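Hypothetical UPF0334 kinase-like protein AQ_1292 (PDB 1YE8) hydrolyses ATP, GTP, CTP, TTP and UTP to the diphosphate and phosphate, acting as a monomeric P-loop nucleoside-triphosphatase without kinase activity. Local coordinates at residues I4-P9 with A155-L160; G12-V17 with W32-R37; P86-A91 with K101-D106; I105-K110 with V134-I139. One frame throughout, in Å; residues are numbered along the deposited sequence.

Contact 1. Residues I4-P9 with A155-L160; sequences IITGEP and AVLIEL. With NA (sodium ion), chain C.
Ile4 and Thr6 pair through their backbones with 156-160 as parallel neighbours in the sheet. Ile4 N donates a hydrogen bond to Val156 O (2.8 Å), and Ile4 O accepts one from Ile158 N; Thr6 N and Thr6 O repeat the pattern with Ile158 O and Leu160 N. Three of the four bonds run almost straight off the acceptor carbonyl, while the last donor, Leu160 N, is tilted 22° from the plane of the Thr6 carbonyl.

Apolar contacts lie on both faces. On one, Ile4 CD1 reaches Ala155 CB at 3.6 Å. Leu157, on the more open edge strand, has CG anti to the backbone N (chi1 178°) and turns CD1 back to Ile4 CG2 at 3.8 Å and to Thr6 CG2 at 4.0 Å. On the other, Ile5 CG2 lies beside Leu160 CB, under helices 13-24 and 168-175, a covered face that suits aliphatics. Thr6 adds a polar anchor, its OG1 bonding to Ile137 O.

Water continues the join where the strands part. One molecule accepts from Glu8 N and donates to Leu160 O (2.6 Å); another donates to Glu8 OE2 and Glu159 OE2, which probably eases the nearness of two carboxylates. At Gly7 (phi 152°) a CB would strike the Thr6 and Leu160 carbonyl oxygens, so glycine suits the place, and Glu8 O binds sodium at 2.5 Å. A central parallel strand running straight into a glycine-rich phosphate-binding loop is characteristic of P-loop NTPases.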
loop_
_atom_site.group_PDB
_atom_site.type_symbol
_atom_site.label_atom_id
_atom_site.label_comp_id
_atom_site.label_asym_id
_atom_site.label_seq_id
_atom_site.Cartn_x
_atom_site.Cartn_y
_atom_site.Cartn_z
ATOM N N ILE A 4 -1.042 -9.319 -2.969
ATOM C CA ILE A 4 -1.843 -8.191 -3.441
ATOM C C ILE A 4 -3.235 -8.349 -2.863
ATOM O O ILE A 4 -3.943 -9.317 -3.165
ATOM C CB ILE A 4 -1.899 -8.157 -4.981
ATOM C CG1 ILE A 4 -0.488 -8.084 -5.563
ATOM C CG2 ILE A 4 -2.745 -6.960 -5.440
ATOM C CD1 ILE A 4 -0.411 -8.101 -7.048
ATOM N N ILE A 5 -3.640 -7.382 -2.044
ATOM C CA ILE A 5 -4.943 -7.400 -1.380
ATOM C C ILE A 5 -5.849 -6.378 -2.048
ATOM O O ILE A 5 -5.513 -5.198 -2.168
ATOM C CB ILE A 5 -4.794 -7.078 0.124
ATOM C CG1 ILE A 5 -3.880 -8.093 0.815
ATOM C CG2 ILE A 5 -6.185 -7.027 0.799
ATOM C CD1 ILE A 5 -3.301 -7.601 2.132
ATOM N N THR A 6 -7.006 -6.841 -2.499
ATOM C CA THR A 6 -7.979 -5.969 -3.132
ATOM C C THR A 6 -9.343 -6.170 -2.485
ATOM O O THR A 6 -9.499 -7.043 -1.631
ATOM C CB THR A 6 -7.946 -6.212 -4.667
ATOM O OG1 THR A 6 -8.676 -5.185 -5.351
ATOM C CG2 THR A 6 -8.588 -7.568 -5.098
ATOM N N GLY A 7 -10.307 -5.332 -2.840
ATOM C CA GLY A 7 -11.637 -5.460 -2.281
ATOM C C GLY A 7 -12.338 -4.124 -2.251
ATOM O O GLY A 7 -11.741 -3.092 -2.564
ATOM N N GLU A 8 -13.609 -4.144 -1.861
ATOM C CA GLU A 8 -14.440 -2.941 -1.914
ATOM C C GLU A 8 -13.926 -1.869 -0.954
ATOM O O GLU A 8 -13.318 -2.194 0.070
ATOM C CB GLU A 8 -15.915 -3.277 -1.615
ATOM C CG GLU A 8 -16.558 -4.402 -2.454
ATOM C CD GLU A 8 -16.627 -4.149 -3.974
ATOM O OE1 GLU A 8 -16.795 -2.953 -4.355
ATOM O OE2 GLU A 8 -16.552 -5.149 -4.791
ATOM N N PRO A 9 -14.161 -0.586 -1.261
ATOM C CA PRO A 9 -13.846 0.482 -0.306
ATOM C C PRO A 9 -14.529 0.182 1.027
ATOM O O PRO A 9 -15.702 -0.193 1.015
ATOM C CB PRO A 9 -14.475 1.720 -0.949
ATOM C CG PRO A 9 -14.553 1.415 -2.387
ATOM C CD PRO A 9 -14.760 -0.062 -2.505
ATOM N N ALA A 155 2.024 -13.407 -8.457
ATOM C CA ALA A 155 1.525 -12.793 -7.233
ATOM C C ALA A 155 0.396 -13.600 -6.612
ATOM O O ALA A 155 -0.298 -14.389 -7.284
ATOM C CB ALA A 155 1.060 -11.365 -7.502
ATOM N N VAL A 156 0.210 -13.386 -5.322
ATOM C CA VAL A 156 -0.922 -13.938 -4.602
ATOM C C VAL A 156 -1.966 -12.829 -4.608
ATOM O O VAL A 156 -1.713 -11.753 -4.087
ATOM C CB VAL A 156 -0.517 -14.301 -3.158
ATOM C CG1 VAL A 156 -1.728 -14.761 -2.332
ATOM C CG2 VAL A 156 0.586 -15.356 -3.166
ATOM N N LEU A 157 -3.116 -13.072 -5.233
ATOM C CA LEU A 157 -4.163 -12.048 -5.321
ATOM C C LEU A 157 -5.309 -12.463 -4.405
ATOM O O LEU A 157 -5.912 -13.534 -4.579
ATOM C CB LEU A 157 -4.635 -11.871 -6.777
ATOM C CG LEU A 157 -5.763 -10.843 -6.979
ATOM C CD1 LEU A 157 -5.351 -9.394 -6.649
ATOM C CD2 LEU A 157 -6.287 -10.901 -8.416
ATOM N N ILE A 158 -5.597 -11.623 -3.415
ATOM C CA ILE A 158 -6.633 -11.914 -2.427
ATOM C C ILE A 158 -7.727 -10.872 -2.501
ATOM O O ILE A 158 -7.466 -9.673 -2.370
ATOM C CB ILE A 158 -6.028 -11.973 -1.014
ATOM C CG1 ILE A 158 -5.221 -13.271 -0.873
ATOM C CG2 ILE A 158 -7.124 -11.922 0.077
ATOM C CD1 ILE A 158 -4.164 -13.224 0.185
ATOM N N GLU A 159 -8.959 -11.328 -2.742
ATOM C CA GLU A 159 -10.126 -10.453 -2.701
ATOM C C GLU A 159 -10.686 -10.501 -1.306
ATOM O O GLU A 159 -11.312 -11.497 -0.896
ATOM C CB GLU A 159 -11.173 -10.844 -3.756
ATOM C CG GLU A 159 -12.336 -9.851 -3.825
ATOM C CD GLU A 159 -13.122 -9.879 -5.128
ATOM O OE1 GLU A 159 -12.740 -10.551 -6.102
ATOM O OE2 GLU A 159 -14.132 -9.156 -5.198
ATOM N N LEU A 160 -10.444 -9.436 -0.553
ATOM C CA LEU A 160 -10.844 -9.353 0.852
ATOM C C LEU A 160 -12.328 -9.056 0.924
ATOM O O LEU A 160 -12.808 -8.138 0.246
ATOM C CB LEU A 160 -10.049 -8.243 1.545
ATOM C CG LEU A 160 -10.193 -8.198 3.066
ATOM C CD1 LEU A 160 -9.653 -9.479 3.702
ATOM C CD2 LEU A 160 -9.481 -6.982 3.633
HETATM NA NA NA C . -11.145 -1.271 0.786
HETATM O O HOH W 1 -14.645 -6.686 -0.985
HETATM O O HOH W 2 -14.831 -7.064 -3.592
HETATM O O HOH W 3 -8.886 0.637 0.385
#

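Contact 2. Residues G12-V17 with W32-R37; sequences GKTTLV and WTEEVR. With NA (sodium ion), chain C; MG (magnesium ion), chain B; PO4 (phosphate ion), chain E.
Trp32 meets Thr14 through its pyrrole part: CD1 lies 3.8 Å from Thr14 CG2, the methyl coming in obliquely to the ring. The indole stands between the backbone N and carbonyl carbon of its own residue (chi1 61°), and its CB also touches Val17 CG1, so the start of the strand rests on the first turn of the helix.

Thr33 contributes its backbone. Its O lies 3.1 Å from Thr14 OG1, a possible but unsettled hydrogen bond, because Asp106 OD2 competes for the same proton. A water bound to magnesium donates to Thr33 O, which thus serves the second shell of the metal.

Glu34 steadies the indole: Trp32 NE1 donates to Glu34 OE2 (3.0 Å, 156°) almost in the ring plane and on the anti side of the carboxylate. Lys18 forms a salt bridge to the same oxygen. Farther on, Glu35 OE1 meets Arg37 NE in a salt bridge from above the carboxylate plane, and OE2 pairs with Arg44.

Threonine suits position 14 because it is bifunctional: OG1 binds magnesium at 2.1 Å, while the methyl packs. The phosphate shares this metal through O1 and is gripped by main-chain amides, Lys13 N to O3 at 2.7 Å and Thr14 N to O1 at 3.0 Å. Helix-start amides on a phosphate, followed by a metal-binding threonine, are the signature of the Walker A P-loop, consistent with an ATP site here.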
loop_
_atom_site.group_PDB
_atom_site.type_symbol
_atom_site.label_atom_id
_atom_site.label_comp_id
_atom_site.label_asym_id
_atom_site.label_seq_id
_atom_site.Cartn_x
_atom_site.Cartn_y
_atom_site.Cartn_z
ATOM N N GLY A 12 -11.899 -3.266 4.762
ATOM C CA GLY A 12 -10.893 -3.508 5.781
ATOM C C GLY A 12 -9.487 -3.813 5.292
ATOM O O GLY A 12 -8.727 -4.486 5.999
ATOM N N LYS A 13 -9.126 -3.326 4.104
ATOM C CA LYS A 13 -7.785 -3.582 3.558
ATOM C C LYS A 13 -6.670 -2.992 4.431
ATOM O O LYS A 13 -5.714 -3.689 4.751
ATOM C CB LYS A 13 -7.652 -3.090 2.118
ATOM C CG LYS A 13 -8.622 -3.769 1.144
ATOM C CD LYS A 13 -8.260 -3.543 -0.319
ATOM C CE LYS A 13 -8.255 -2.093 -0.759
ATOM N NZ LYS A 13 -9.629 -1.582 -0.953
ATOM N N THR A 14 -6.808 -1.725 4.818
ATOM C CA THR A 14 -5.830 -1.091 5.724
ATOM C C THR A 14 -5.746 -1.819 7.064
ATOM O O THR A 14 -4.661 -2.068 7.573
ATOM C CB THR A 14 -6.195 0.375 5.944
ATOM O OG1 THR A 14 -6.162 1.061 4.684
ATOM C CG2 THR A 14 -5.145 1.091 6.817
ATOM N N THR A 15 -6.903 -2.170 7.615
ATOM C CA THR A 15 -6.967 -2.887 8.874
ATOM C C THR A 15 -6.192 -4.190 8.795
ATOM O O THR A 15 -5.426 -4.520 9.698
ATOM C CB THR A 15 -8.431 -3.164 9.235
ATOM O OG1 THR A 15 -9.026 -1.937 9.657
ATOM C CG2 THR A 15 -8.556 -4.098 10.459
ATOM N N LEU A 16 -6.389 -4.936 7.714
ATOM C CA LEU A 16 -5.646 -6.166 7.518
ATOM C C LEU A 16 -4.139 -5.889 7.380
ATOM O O LEU A 16 -3.318 -6.579 7.993
ATOM C CB LEU A 16 -6.171 -6.915 6.295
ATOM C CG LEU A 16 -5.421 -8.165 5.864
ATOM C CD1 LEU A 16 -5.355 -9.223 6.984
ATOM C CD2 LEU A 16 -6.075 -8.748 4.635
ATOM N N VAL A 17 -3.773 -4.894 6.563
ATOM C CA VAL A 17 -2.364 -4.531 6.430
ATOM C C VAL A 17 -1.732 -4.205 7.802
ATOM O O VAL A 17 -0.628 -4.656 8.078
ATOM C CB VAL A 17 -2.162 -3.395 5.402
ATOM C CG1 VAL A 17 -0.731 -2.838 5.474
ATOM C CG2 VAL A 17 -2.446 -3.905 3.999
ATOM N N TRP A 32 1.070 2.668 5.330
ATOM C CA TRP A 32 -0.342 2.466 5.043
ATOM C C TRP A 32 -1.075 3.795 5.058
ATOM O O TRP A 32 -0.473 4.847 5.331
ATOM C CB TRP A 32 -0.994 1.431 5.982
ATOM C CG TRP A 32 -0.954 1.802 7.449
ATOM C CD1 TRP A 32 -1.907 2.486 8.155
ATOM C CD2 TRP A 32 0.106 1.518 8.367
ATOM N NE1 TRP A 32 -1.505 2.634 9.464
ATOM C CE2 TRP A 32 -0.273 2.054 9.621
ATOM C CE3 TRP A 32 1.336 0.852 8.263
ATOM C CZ2 TRP A 32 0.543 1.943 10.768
ATOM C CZ3 TRP A 32 2.148 0.758 9.401
ATOM C CH2 TRP A 32 1.735 1.295 10.626
ATOM N N THR A 33 -2.354 3.755 4.703
ATOM C CA THR A 33 -3.130 4.977 4.527
ATOM C C THR A 33 -4.407 4.886 5.350
ATOM O O THR A 33 -5.218 3.974 5.154
ATOM C CB THR A 33 -3.432 5.185 3.026
ATOM O OG1 THR A 33 -2.203 5.446 2.330
ATOM C CG2 THR A 33 -4.272 6.454 2.791
ATOM N N GLU A 34 -4.562 5.804 6.297
ATOM C CA GLU A 34 -5.715 5.791 7.182
ATOM C C GLU A 34 -6.657 6.928 6.876
ATOM O O GLU A 34 -6.235 8.014 6.495
ATOM C CB GLU A 34 -5.266 5.891 8.631
ATOM C CG GLU A 34 -4.674 4.590 9.164
ATOM C CD GLU A 34 -4.498 4.571 10.675
ATOM O OE1 GLU A 34 -5.113 5.405 11.385
ATOM O OE2 GLU A 34 -3.717 3.717 11.156
ATOM N N GLU A 35 -7.950 6.676 7.048
ATOM C CA GLU A 35 -8.946 7.728 6.920
ATOM C C GLU A 35 -8.776 8.755 8.037
ATOM O O GLU A 35 -8.441 8.410 9.185
ATOM C CB GLU A 35 -10.363 7.133 6.978
ATOM C CG GLU A 35 -10.663 6.066 5.929
ATOM C CD GLU A 35 -12.036 5.434 6.109
ATOM O OE1 GLU A 35 -12.347 4.980 7.238
ATOM O OE2 GLU A 35 -12.795 5.391 5.118
ATOM N N VAL A 36 -8.989 10.021 7.686
ATOM C CA VAL A 36 -9.053 11.094 8.660
ATOM C C VAL A 36 -10.532 11.318 8.949
ATOM O O VAL A 36 -11.308 11.606 8.038
ATOM C CB VAL A 36 -8.409 12.387 8.118
ATOM C CG1 VAL A 36 -8.548 13.523 9.128
ATOM C CG2 VAL A 36 -6.927 12.141 7.772
ATOM N N ARG A 37 -10.912 11.130 10.212
ATOM C CA ARG A 37 -12.300 11.256 10.638
ATOM C C ARG A 37 -12.403 12.149 11.867
ATOM O O ARG A 37 -11.539 12.105 12.749
ATOM C CB ARG A 37 -12.869 9.881 10.970
ATOM C CG ARG A 37 -13.203 9.029 9.759
ATOM C CD ARG A 37 -13.831 7.673 10.110
ATOM N NE ARG A 37 -14.045 6.850 8.920
ATOM C CZ ARG A 37 -15.105 6.928 8.120
ATOM N NH1 ARG A 37 -16.082 7.799 8.366
ATOM N NH2 ARG A 37 -15.191 6.133 7.063
HETATM NA NA NA C . -11.145 -1.271 0.786
HETATM MG MG MG B . -7.643 1.514 3.250
HETATM P P PO4 E . -10.482 -0.333 3.587
HETATM O O1 PO4 E . -8.987 -0.077 3.663
HETATM O O2 PO4 E . -11.134 -0.581 4.914
HETATM O O3 PO4 E . -10.672 -1.556 2.729
HETATM O O4 PO4 E . -11.164 0.839 2.922
HETATM O O HOH W 4 -6.697 3.324 3.206
HETATM O O HOH W 5 -6.694 0.764 1.810
HETATM O O HOH W 6 -8.920 2.037 5.199
HETATM O O HOH W 3 -8.886 0.637 0.385
#

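Contact 3. Residues P86-A91 with K101-D106; sequences PILERA and KVIIID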
loop_
_atom_site.group_PDB
_atom_site.type_symbol
_atom_site.label_atom_id
_atom_site.label_comp_id
_atom_site.label_asym_id
_atom_site.label_seq_id
_atom_site.Cartn_x
_atom_site.Cartn_y
_atom_site.Cartn_z
ATOM N N PRO A 86 10.881 8.285 0.708
ATOM C CA PRO A 86 12.041 7.818 1.468
ATOM C C PRO A 86 11.785 6.480 2.162
ATOM O O PRO A 86 12.700 5.653 2.183
ATOM C CB PRO A 86 12.337 8.957 2.450
ATOM C CG PRO A 86 11.173 9.854 2.407
ATOM C CD PRO A 86 10.437 9.630 1.133
ATOM N N ILE A 87 10.590 6.238 2.695
ATOM C CA ILE A 87 10.382 4.952 3.357
ATOM C C ILE A 87 10.369 3.790 2.355
ATOM O O ILE A 87 10.889 2.714 2.661
ATOM C CB ILE A 87 9.141 4.955 4.297
ATOM C CG1 ILE A 87 9.212 3.768 5.267
ATOM C CG2 ILE A 87 7.836 4.893 3.529
ATOM C CD1 ILE A 87 10.298 3.911 6.351
ATOM N N LEU A 88 9.842 4.006 1.148
ATOM C CA LEU A 88 9.878 2.933 0.149
ATOM C C LEU A 88 11.273 2.718 -0.418
ATOM O O LEU A 88 11.646 1.583 -0.702
ATOM C CB LEU A 88 8.858 3.161 -0.970
ATOM C CG LEU A 88 7.382 2.953 -0.600
ATOM C CD1 LEU A 88 6.526 2.903 -1.858
ATOM C CD2 LEU A 88 7.125 1.705 0.252
ATOM N N GLU A 89 12.054 3.788 -0.586
ATOM C CA GLU A 89 13.430 3.614 -1.065
ATOM C C GLU A 89 14.243 2.813 -0.044
ATOM O O GLU A 89 15.020 1.922 -0.402
ATOM C CB GLU A 89 14.108 4.961 -1.346
ATOM C CG GLU A 89 13.473 5.734 -2.495
ATOM C CD GLU A 89 13.970 5.364 -3.880
ATOM O OE1 GLU A 89 14.645 4.333 -4.041
ATOM O OE2 GLU A 89 13.650 6.111 -4.842
ATOM N N ARG A 90 14.059 3.132 1.239
ATOM C CA ARG A 90 14.687 2.360 2.311
ATOM C C ARG A 90 14.202 0.907 2.307
ATOM O O ARG A 90 15.008 -0.027 2.364
ATOM C CB ARG A 90 14.401 2.995 3.673
ATOM C CG ARG A 90 14.867 2.164 4.833
ATOM C CD ARG A 90 14.533 2.730 6.199
ATOM N NE ARG A 90 14.589 1.627 7.136
ATOM C CZ ARG A 90 13.996 1.582 8.302
ATOM N NH1 ARG A 90 13.307 2.634 8.761
ATOM N NH2 ARG A 90 14.112 0.468 9.018
ATOM N N ALA A 91 12.882 0.723 2.231
ATOM C CA ALA A 91 12.310 -0.626 2.234
ATOM C C ALA A 91 12.893 -1.481 1.109
ATOM O O ALA A 91 13.263 -2.620 1.334
ATOM C CB ALA A 91 10.799 -0.572 2.127
ATOM N N LYS A 101 12.726 -9.306 5.061
ATOM C CA LYS A 101 11.994 -8.044 5.037
ATOM C C LYS A 101 10.848 -8.091 4.031
ATOM O O LYS A 101 10.918 -8.750 2.972
ATOM C CB LYS A 101 12.923 -6.857 4.716
ATOM C CG LYS A 101 14.059 -6.608 5.705
ATOM C CD LYS A 101 13.610 -6.195 7.095
ATOM C CE LYS A 101 14.838 -5.807 7.927
ATOM N NZ LYS A 101 14.498 -5.663 9.363
ATOM N N VAL A 102 9.798 -7.367 4.389
ATOM C CA VAL A 102 8.579 -7.281 3.586
ATOM C C VAL A 102 8.235 -5.810 3.416
ATOM O O VAL A 102 8.059 -5.089 4.411
ATOM C CB VAL A 102 7.401 -8.035 4.248
ATOM C CG1 VAL A 102 6.152 -7.942 3.374
ATOM C CG2 VAL A 102 7.791 -9.500 4.516
ATOM N N ILE A 103 8.160 -5.377 2.157
ATOM C CA ILE A 103 7.787 -4.001 1.819
ATOM C C ILE A 103 6.278 -3.860 1.939
ATOM O O ILE A 103 5.543 -4.716 1.452
ATOM C CB ILE A 103 8.251 -3.661 0.380
ATOM C CG1 ILE A 103 9.772 -3.904 0.259
ATOM C CG2 ILE A 103 7.870 -2.220 0.034
ATOM C CD1 ILE A 103 10.299 -3.764 -1.157
ATOM N N ILE A 104 5.823 -2.768 2.560
ATOM C CA ILE A 104 4.390 -2.547 2.822
ATOM C C ILE A 104 3.899 -1.333 2.039
ATOM O O ILE A 104 4.455 -0.248 2.189
ATOM C CB ILE A 104 4.142 -2.309 4.334
ATOM C CG1 ILE A 104 4.752 -3.433 5.183
ATOM C CG2 ILE A 104 2.666 -2.083 4.600
ATOM C CD1 ILE A 104 4.148 -4.832 5.011
ATOM N N ILE A 105 2.880 -1.513 1.193
ATOM C CA ILE A 105 2.395 -0.396 0.360
ATOM C C ILE A 105 0.863 -0.375 0.356
ATOM O O ILE A 105 0.223 -1.071 -0.456
ATOM C CB ILE A 105 2.916 -0.500 -1.116
ATOM C CG1 ILE A 105 4.412 -0.870 -1.186
ATOM C CG2 ILE A 105 2.652 0.835 -1.845
ATOM C CD1 ILE A 105 4.941 -0.984 -2.617
ATOM N N ASP A 106 0.262 0.415 1.236
ATOM C CA ASP A 106 -1.199 0.578 1.235
ATOM C C ASP A 106 -1.436 2.077 1.081
ATOM O O ASP A 106 -1.143 2.845 2.007
ATOM C CB ASP A 106 -1.802 0.032 2.545
ATOM C CG ASP A 106 -3.236 0.459 2.754
ATOM O OD1 ASP A 106 -4.094 0.153 1.887
ATOM O OD2 ASP A 106 -3.596 1.092 3.762
HETATM O O HOH W 7 15.262 -2.273 9.401
#
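The guanidinium of Arg90 is the flat group here, and at its edge, in plane, lies a water that accepts from Arg90 NH2 at 3.0 Å. The same water is a weak acceptor for Lys101 NZ at 3.5 Å, a loose link between two cationic ends that stay 6.2 Å apart, from Arg90 NH2 to Lys101 NZ. Each has firmer partners: Arg90 forms salt bridges with Glu53 and Glu94, and Lys101 NZ bonds to Lys26 O. Long, flexible chains suit this outer margin.

Inward, aliphatic groups pack on each other and on backbone. Leu88 has CG beside its backbone N (chi1 -72°), and with chi2 at -167° its CD2 comes down on the strand, 4.0 Å from both Ile103 CG2 and Ile105 CG1. The same methyl lies 3.8 Å from Ile104 O, so it bears on the backbone between the two isoleucines. Ala91, one turn later, meets Ile103 with CB 4.0 Å from CG1. Its small side chain permits the close backbone approach, with Ala91 CA 5.7 Å from Ile103 CA. Ile103 uses both branches: CG2 faces Leu88 and Ala91, and CG1 lies against Ala91.

Phe31, Phe118 and Leu121 also pack on Leu88. Helix segment 86-91 runs nearly antiparallel to strand 102-105, at 158°, with axes 8.8 Å apart. A helix laid over the parallel strand it leads into is the basic layering of the Rossmann-like, RecA-type alpha/beta core.

Contact 4. Residues I105-K110 with V134-I139; sequences IDEIGK and VATIPI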
loop_
_atom_site.group_PDB
_atom_site.type_symbol
_atom_site.label_atom_id
_atom_site.label_comp_id
_atom_site.label_asym_id
_atom_site.label_seq_id
_atom_site.Cartn_x
_atom_site.Cartn_y
_atom_site.Cartn_z
ATOM N N ILE A 105 2.880 -1.513 1.193
ATOM C CA ILE A 105 2.395 -0.396 0.360
ATOM C C ILE A 105 0.863 -0.375 0.356
ATOM O O ILE A 105 0.223 -1.071 -0.456
ATOM C CB ILE A 105 2.916 -0.500 -1.116
ATOM C CG1 ILE A 105 4.412 -0.870 -1.186
ATOM C CG2 ILE A 105 2.652 0.835 -1.845
ATOM C CD1 ILE A 105 4.941 -0.984 -2.617
ATOM N N ASP A 106 0.262 0.415 1.236
ATOM C CA ASP A 106 -1.199 0.578 1.235
ATOM C C ASP A 106 -1.436 2.077 1.081
ATOM O O ASP A 106 -1.143 2.845 2.007
ATOM C CB ASP A 106 -1.802 0.032 2.545
ATOM C CG ASP A 106 -3.236 0.459 2.754
ATOM O OD1 ASP A 106 -4.094 0.153 1.887
ATOM O OD2 ASP A 106 -3.596 1.092 3.762
ATOM N N GLU A 107 -1.953 2.541 -0.059
ATOM C CA GLU A 107 -2.555 1.788 -1.140
ATOM C C GLU A 107 -1.941 2.223 -2.466
ATOM O O GLU A 107 -1.576 3.402 -2.660
ATOM C CB GLU A 107 -4.065 2.087 -1.150
ATOM C CG GLU A 107 -4.834 1.357 -2.236
ATOM C CD GLU A 107 -6.325 1.280 -2.010
ATOM O OE1 GLU A 107 -6.856 1.676 -0.957
ATOM O OE2 GLU A 107 -7.011 0.799 -2.913
ATOM N N ILE A 108 -1.850 1.291 -3.406
ATOM C CA ILE A 108 -1.568 1.653 -4.781
ATOM C C ILE A 108 -2.912 2.044 -5.392
ATOM O O ILE A 108 -3.549 1.265 -6.121
ATOM C CB ILE A 108 -0.857 0.515 -5.542
ATOM C CG1 ILE A 108 0.386 0.050 -4.759
ATOM C CG2 ILE A 108 -0.478 0.957 -6.981
ATOM C CD1 ILE A 108 0.999 -1.190 -5.271
ATOM N N GLY A 109 -3.345 3.268 -5.097
ATOM C CA GLY A 109 -4.663 3.748 -5.473
ATOM C C GLY A 109 -4.604 5.071 -6.208
ATOM O O GLY A 109 -3.528 5.646 -6.394
ATOM N N LYS A 110 -5.768 5.542 -6.644
ATOM C CA LYS A 110 -5.847 6.741 -7.452
ATOM C C LYS A 110 -5.169 7.966 -6.812
ATOM O O LYS A 110 -4.464 8.699 -7.494
ATOM C CB LYS A 110 -7.305 7.063 -7.785
ATOM C CG LYS A 110 -7.426 8.143 -8.854
ATOM C CD LYS A 110 -7.267 7.548 -10.245
ATOM C CE LYS A 110 -7.594 8.556 -11.328
ATOM N NZ LYS A 110 -6.718 9.760 -11.222
ATOM N N VAL A 134 3.752 -6.694 0.523
ATOM C CA VAL A 134 2.300 -6.711 0.748
ATOM C C VAL A 134 1.762 -5.366 0.285
ATOM O O VAL A 134 2.180 -4.322 0.797
ATOM C CB VAL A 134 1.943 -6.933 2.233
ATOM C CG1 VAL A 134 0.436 -6.796 2.469
ATOM C CG2 VAL A 134 2.442 -8.307 2.683
ATOM N N ALA A 135 0.854 -5.395 -0.691
ATOM C CA ALA A 135 0.330 -4.139 -1.269
ATOM C C ALA A 135 -1.170 -4.266 -1.429
ATOM O O ALA A 135 -1.704 -5.379 -1.552
ATOM C CB ALA A 135 0.978 -3.821 -2.602
ATOM N N THR A 136 -1.858 -3.127 -1.437
ATOM C CA THR A 136 -3.289 -3.118 -1.698
ATOM C C THR A 136 -3.566 -2.349 -2.982
ATOM O O THR A 136 -2.840 -1.405 -3.351
ATOM C CB THR A 136 -4.057 -2.447 -0.553
ATOM O OG1 THR A 136 -3.551 -1.122 -0.351
ATOM C CG2 THR A 136 -3.835 -3.210 0.750
ATOM N N ILE A 137 -4.641 -2.751 -3.652
ATOM C CA ILE A 137 -5.161 -2.043 -4.819
ATOM C C ILE A 137 -6.670 -1.996 -4.746
ATOM O O ILE A 137 -7.297 -2.882 -4.156
ATOM C CB ILE A 137 -4.730 -2.703 -6.172
ATOM C CG1 ILE A 137 -5.138 -4.185 -6.235
ATOM C CG2 ILE A 137 -3.242 -2.476 -6.435
ATOM C CD1 ILE A 137 -4.895 -4.802 -7.593
ATOM N N PRO A 138 -7.264 -0.981 -5.366
ATOM C CA PRO A 138 -8.724 -0.926 -5.442
ATOM C C PRO A 138 -9.274 -2.062 -6.297
ATOM O O PRO A 138 -8.541 -2.707 -7.060
ATOM C CB PRO A 138 -9.009 0.462 -6.048
ATOM C CG PRO A 138 -7.746 0.916 -6.645
ATOM C CD PRO A 138 -6.615 0.164 -6.038
ATOM N N ILE A 139 -10.562 -2.335 -6.126
ATOM C CA ILE A 139 -11.202 -3.442 -6.850
ATOM C C ILE A 139 -11.506 -3.104 -8.313
ATOM O O ILE A 139 -11.679 -3.993 -9.141
ATOM C CB ILE A 139 -12.469 -3.926 -6.087
ATOM C CG1 ILE A 139 -12.924 -5.319 -6.549
ATOM C CG2 ILE A 139 -13.596 -2.914 -6.194
ATOM C CD1 ILE A 139 -11.942 -6.454 -6.248
#
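Asp106 and Thr136 form the tightest polar link: Thr136 OG1 donates to the anti lone pair of Asp106 OD1 at 2.6 Å. The threonine hydroxyl stands between its own backbone N and carbonyl carbon (chi1 56°), which turns it to the aspartate. Asp106 OD2 bonds to Thr14 OG1, so Thr136 probably helps to hold the carboxylate next to the magnesium site.

Backbone pairing follows. Ile105 N donates to Val134 O at 2.9 Å, Thr136 N to Ile105 O, and, after the cis peptide before Glu107, Ile108 N to Thr136 O at 2.9 Å. An aliphatic strand ending in Asp106-Glu107 fits the Walker B motif of P-loop NTPases, and these residues are predicted to belong to the ATP site.

The extended Glu107 chain crosses Thr136 at about a right angle and brings OE2 to 3.2 Å from Pro138 CD; the proline nitrogen beside it has no hydrogen to offer. Ile108, at the centre of an inverse gamma turn, buries its O without a polar partner, 3.3 Å from Pro138 CD. On its aliphatic side, Ile108 CD1 packs on Ala135 CB at 3.7 Å, where the small alanine lets the isoleucine come close, and Ile108 CB meets Ile137 CG2 at 3.9 Å.

Contacts 1, 3 and 4 all reach the five-stranded parallel sheet, whose strand order is 28-29, 102-105, 132-136, 2-6, 156-159. Contact 1 closes a long loop of the chain that encloses the others; contact 2 comes first within it, then contact 3, whose strand runs straight into contact 4. Contacts 1 and 4 have centres 9 Å apart and meet where strand 2-6 borders strand 132-136, whereas contacts 1 and 3 lie 19 Å apart on opposite sides of the chain's centre. Contact 2, 11 Å from contact 4, joins helix 13-24 to the antiparallel sheet. Asp106, shared by contacts 3 and 4, reaches Thr14 and so links the P-loop with the probable Walker B strand end.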